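Local structure of Endoglucanase(Endo-1,4-beta-glucanase)protein (Pseudomonas stutzeri, 6R2J) at residues 208-213 with 219-224. The protein probably hydrolyses O-glycosidic bonds in beta-1,4-glucans as a family 5 endoglucanase and is captured here with cellobiose bound. Residues are numbered along the deposited sequence; the frame is centred on the assembly and turned at random.
Sequences YFDDDF and AQTSRN. With BGC (beta-D-glucopyranose), chain E; BGC (beta-D-glucopyranose), chain B.
Gln220 meets Asp211 through a water: water 2 donates to Gln220 O and, at 2.7 Å, to Asp211 OD2, and takes only a weak bond from Arg223 N. At Thr221 the two segments join directly. Asp211 N donates to Thr221 O over 2.8 Å, an approach lying in the carbonyl plane, with an N-H...O angle of 155°. Asp211 CG sits beside its own backbone N (chi1 -74°), which brings the carboxylate against the Thr221 carbonyl, where OD1 and Thr221 O, two acceptors, stand 3.1 Å apart. The side chains of Thr221 and Asp210 run side by side, pointing the same way. Thr221 OG1 is hydrogen-bonded to water 1 at 2.6 Å; Asp210 OD2 and, farther off, Asp212 OD2 compete for this water's protons. Met218 O is a further partner of Thr221 OG1. Ser222 OG packs against Asp210 CB at 3.7 Å and is hydrogen-bonded to Met218 O.

All this lies in the loop after strand 201-206 of the TIM barrel; Tyr208 and the turn Asp210-Phe213 border the cellobiose. The edge of the Tyr208 ring meets one glucose, CE2 lying 3.3 Å from C6 of BGC (chain E), and OH is hydrogen-bonded to Glu252 OE1 and to a TRS molecule, probably from the crystallisation liquor. A leucine at Tyr208 would probably leave Glu252 without this hydroxyl partner and the sugar's C6 without its aromatic edge. The polar links thus tie residues 219-224 to the turn, where repulsion between Asp210 OD2 and Asp212 OD1, 3.2 Å apart, is probably eased by Tyr217 N, Ser214 OG and water 1.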
ATOM      1  N   TYR A 208       6.579   9.074  -6.310  1.00 12.41           N
ATOM      2  CA  TYR A 208       6.806  10.343  -5.660  1.00 11.96           C
ATOM      3  C   TYR A 208       7.321  11.347  -6.686  1.00 11.85           C
ATOM      4  O   TYR A 208       7.639  11.010  -7.829  1.00 13.26           O
ATOM      5  CB  TYR A 208       7.757  10.174  -4.475  1.00 11.26           C
ATOM      6  CG  TYR A 208       7.154   9.382  -3.335  1.00  9.55           C
ATOM      7  CD1 TYR A 208       6.390  10.011  -2.366  1.00  8.44           C
ATOM      8  CD2 TYR A 208       7.370   8.003  -3.224  1.00  8.92           C
ATOM      9  CE1 TYR A 208       5.856   9.291  -1.301  1.00  8.39           C
ATOM     10  CE2 TYR A 208       6.811   7.262  -2.196  1.00  7.70           C
ATOM     11  CZ  TYR A 208       6.072   7.909  -1.216  1.00  8.18           C
ATOM     12  OH  TYR A 208       5.546   7.210  -0.156  1.00  9.08           O
ATOM     13  N   PHE A 209       7.402  12.599  -6.271  1.00 11.38           N
ATOM     14  CA  PHE A 209       7.610  13.688  -7.214  1.00 11.84           C
ATOM     15  C   PHE A 209       9.013  14.292  -7.192  1.00 11.69           C
ATOM     16  O   PHE A 209       9.262  15.226  -7.968  1.00 12.62           O
ATOM     17  CB  PHE A 209       6.605  14.806  -6.910  1.00 10.92           C
ATOM     18  CG  PHE A 209       5.167  14.419  -7.093  1.00  9.84           C
ATOM     19  CD1 PHE A 209       4.813  13.306  -7.870  1.00  9.99           C
ATOM     20  CD2 PHE A 209       4.165  15.200  -6.530  1.00 10.44           C
ATOM     21  CE1 PHE A 209       3.488  12.970  -8.053  1.00  9.36           C
ATOM     22  CE2 PHE A 209       2.839  14.895  -6.738  1.00 10.90           C
ATOM     23  CZ  PHE A 209       2.498  13.767  -7.486  1.00 10.19           C
ATOM     24  N   ASP A 210       9.901  13.857  -6.279  1.00 10.84           N
ATOM     25  CA  ASP A 210      11.235  14.441  -6.191  1.00 11.94           C
ATOM     26  C   ASP A 210      12.176  13.800  -7.215  1.00 13.70           C
ATOM     27  O   ASP A 210      11.884  12.757  -7.822  1.00 12.75           O
ATOM     28  CB  ASP A 210      11.820  14.448  -4.770  1.00 12.45           C
ATOM     29  CG  ASP A 210      11.712  13.120  -4.059  1.00 13.11           C
ATOM     30  OD1 ASP A 210      10.954  12.253  -4.525  1.00 14.32           O
ATOM     31  OD2 ASP A 210      12.369  12.946  -3.002  1.00 13.88           O
ATOM     32  N   ASP A 211      13.321  14.481  -7.418  1.00 15.92           N
ATOM     33  CA  ASP A 211      14.191  14.227  -8.559  1.00 14.68           C
ATOM     34  C   ASP A 211      14.791  12.844  -8.516  1.00 15.35           C
ATOM     35  O   ASP A 211      15.173  12.306  -9.565  1.00 17.46           O
ATOM     36  CB  ASP A 211      15.342  15.201  -8.518  1.00 14.76           C
ATOM     37  CG  ASP A 211      14.947  16.585  -8.909  1.00 16.65           C
ATOM     38  OD1 ASP A 211      13.755  16.835  -9.189  1.00 16.34           O
ATOM     39  OD2 ASP A 211      15.865  17.435  -9.012  1.00 20.05           O
ATOM     40  N   ASP A 212      14.886  12.264  -7.325  1.00 13.58           N
ATOM     41  CA  ASP A 212      15.476  10.945  -7.145  1.00 13.07           C
ATOM     42  C   ASP A 212      14.421   9.882  -6.908  1.00 11.10           C
ATOM     43  O   ASP A 212      14.758   8.765  -6.513  1.00 11.76           O
ATOM     44  CB  ASP A 212      16.491  10.987  -6.001  1.00 14.86           C
ATOM     45  CG  ASP A 212      15.861  11.275  -4.660  1.00 15.22           C
ATOM     46  OD1 ASP A 212      14.629  11.334  -4.582  1.00 15.97           O
ATOM     47  OD2 ASP A 212      16.600  11.439  -3.671  1.00 16.80           O
ATOM     48  N   PHE A 213      13.147  10.209  -7.130  1.00 10.64           N
ATOM     49  CA  PHE A 213      12.027   9.283  -7.030  1.00 11.73           C
ATOM     50  C   PHE A 213      11.749   8.796  -5.591  1.00 12.14           C
ATOM     51  O   PHE A 213      10.807   7.980  -5.392  1.00 12.00           O
ATOM     52  CB  PHE A 213      12.199   8.029  -7.913  1.00 12.66           C
ATOM     53  CG  PHE A 213      12.559   8.309  -9.332  1.00 12.20           C
ATOM     54  CD1 PHE A 213      13.882   8.490  -9.703  1.00 12.25           C
ATOM     55  CD2 PHE A 213      11.573   8.367 -10.294  1.00 13.81           C
ATOM     56  CE1 PHE A 213      14.217   8.754 -11.020  1.00 13.86           C
ATOM     57  CE2 PHE A 213      11.872   8.614 -11.623  1.00 14.96           C
ATOM     58  CZ  PHE A 213      13.199   8.803 -11.996  1.00 15.36           C
ATOM     59  N   ALA A 219      15.873  19.028  -0.039  1.00 15.85           N
ATOM     60  CA  ALA A 219      15.755  20.376  -0.592  1.00 17.83           C
ATOM     61  C   ALA A 219      16.331  20.440  -2.005  1.00 18.31           C
ATOM     62  O   ALA A 219      15.722  21.028  -2.907  1.00 20.70           O
ATOM     63  CB  ALA A 219      16.447  21.401   0.318  1.00 17.30           C
ATOM     64  N   GLN A 220      17.507  19.859  -2.221  1.00 18.42           N
ATOM     65  CA  GLN A 220      18.152  19.973  -3.524  1.00 19.88           C
ATOM     66  C   GLN A 220      17.403  19.219  -4.626  1.00 17.10           C
ATOM     67  O   GLN A 220      17.541  19.566  -5.803  1.00 17.79           O
ATOM     68  CB  GLN A 220      19.623  19.539  -3.394  1.00 23.95           C
ATOM     69  CG  GLN A 220      19.884  18.005  -3.449  1.00 26.18           C
ATOM     70  CD  GLN A 220      19.817  17.304  -2.089  1.00 26.08           C
ATOM     71  OE1 GLN A 220      19.160  17.780  -1.146  1.00 26.97           O
ATOM     72  NE2 GLN A 220      20.488  16.154  -1.994  1.00 24.09           N
ATOM     73  N   THR A 221      16.596  18.226  -4.268  1.00 16.71           N
ATOM     74  CA  THR A 221      15.939  17.369  -5.238  1.00 18.01           C
ATOM     75  C   THR A 221      14.463  17.698  -5.395  1.00 17.68           C
ATOM     76  O   THR A 221      13.738  16.970  -6.097  1.00 16.18           O
ATOM     77  CB  THR A 221      16.091  15.916  -4.800  1.00 20.66           C
ATOM     78  OG1 THR A 221      15.343  15.712  -3.595  1.00 19.96           O
ATOM     79  CG2 THR A 221      17.582  15.545  -4.549  1.00 22.17           C
ATOM     80  N   SER A 222      14.002  18.771  -4.759  1.00 17.70           N
ATOM     81  CA  SER A 222      12.592  19.128  -4.760  1.00 17.57           C
ATOM     82  C   SER A 222      12.368  20.556  -5.219  1.00 18.73           C
ATOM     83  O   SER A 222      11.292  21.112  -4.957  1.00 18.28           O
ATOM     84  CB  SER A 222      11.988  18.925  -3.372  1.00 16.84           C
ATOM     85  OG  SER A 222      12.181  17.600  -2.909  1.00 14.20           O
ATOM     86  N   ARG A 223      13.317  21.125  -5.964  1.00 20.44           N
ATOM     87  CA  ARG A 223      13.272  22.533  -6.312  1.00 22.30           C
ATOM     88  C   ARG A 223      12.547  22.815  -7.614  1.00 23.88           C
ATOM     89  O   ARG A 223      12.179  23.970  -7.860  1.00 26.34           O
ATOM     90  CB  ARG A 223      14.685  23.091  -6.430  1.00 23.93           C
ATOM     91  CG  ARG A 223      15.482  22.891  -5.165  1.00 26.55           C
ATOM     92  CD  ARG A 223      16.708  23.776  -5.175  1.00 28.15           C
ATOM     93  NE  ARG A 223      17.841  23.091  -5.779  1.00 29.12           N
ATOM     94  CZ  ARG A 223      18.919  23.708  -6.237  1.00 29.82           C
ATOM     95  NH1 ARG A 223      18.999  25.013  -6.141  1.00 30.16           N
ATOM     96  NH2 ARG A 223      19.919  23.026  -6.772  1.00 30.96           N
ATOM     97  N   ASN A 224      12.320  21.812  -8.444  1.00 23.32           N
ATOM     98  CA  ASN A 224      11.687  22.043  -9.734  1.00 24.54           C
ATOM     99  C   ASN A 224      10.768  20.881 -10.039  1.00 22.80           C
ATOM    100  O   ASN A 224      11.129  19.984 -10.806  1.00 24.15           O
ATOM    101  CB  ASN A 224      12.719  22.208 -10.840  1.00 27.87           C
ATOM    102  CG  ASN A 224      13.057  23.656 -11.108  1.00 28.88           C
ATOM    103  OD1 ASN A 224      14.225  24.021 -11.184  1.00 29.64           O
ATOM    104  ND2 ASN A 224      12.030  24.496 -11.245  1.00 29.23           N
TER
HETATM  105  C2  BGC E   2      11.726   4.434  -5.951  0.71 15.36           C
HETATM  106  C3  BGC E   2      10.358   3.895  -6.223  0.71 10.56           C
HETATM  107  C4  BGC E   2       9.670   3.985  -4.901  0.71 11.69           C
HETATM  108  C5  BGC E   2      10.050   5.116  -3.998  0.71 33.08           C
HETATM  109  C6  BGC E   2       9.135   4.937  -2.823  0.71  7.08           C
HETATM  110  C1  BGC E   2      12.124   5.477  -4.875  0.71 20.14           C
HETATM  111  O2  BGC E   2      12.331   4.633  -7.293  0.71 19.35           O
HETATM  112  O3  BGC E   2      10.376   2.541  -6.690  0.71 51.96           O
HETATM  113  O4  BGC E   2       8.348   3.886  -5.378  0.71 18.47           O
HETATM  114  O5  BGC E   2      11.502   4.936  -3.639  0.71 20.05           O
HETATM  115  O6  BGC E   2       9.721   5.662  -1.710  0.71 17.58           O
HETATM  116  C2  BGC B   1      15.205   5.254  -1.906  0.71 23.83           C
HETATM  117  C3  BGC B   1      14.066   4.763  -2.761  0.71 26.25           C
HETATM  118  C4  BGC B   1      14.262   5.561  -4.021  0.71 33.97           C
HETATM  119  C5  BGC B   1      15.656   5.338  -4.699  0.71 63.59           C
HETATM  120  C6  BGC B   1      15.933   6.250  -5.918  0.71 13.47           C
HETATM  121  C1  BGC B   1      16.544   4.753  -2.479  0.71 38.91           C
HETATM  122  O1  BGC B   1      17.670   4.966  -1.689  0.71 29.72           O
HETATM  123  O2  BGC B   1      15.164   4.789  -0.565  0.71 22.61           O
HETATM  124  O3  BGC B   1      12.743   5.090  -2.322  0.71 27.83           O
HETATM  125  O4  BGC B   1      13.423   5.399  -5.157  0.71 20.58           O
HETATM  126  O5  BGC B   1      16.867   5.339  -3.847  0.71 20.89           O
HETATM  127  O6  BGC B   1      14.726   6.338  -6.661  0.71 28.75           O
HETATM  128  O   HOH W   1      14.798  13.541  -2.208  1.00 13.08           O
HETATM  129  O   HOH W   2      15.831  19.837  -7.832  1.00 25.97           O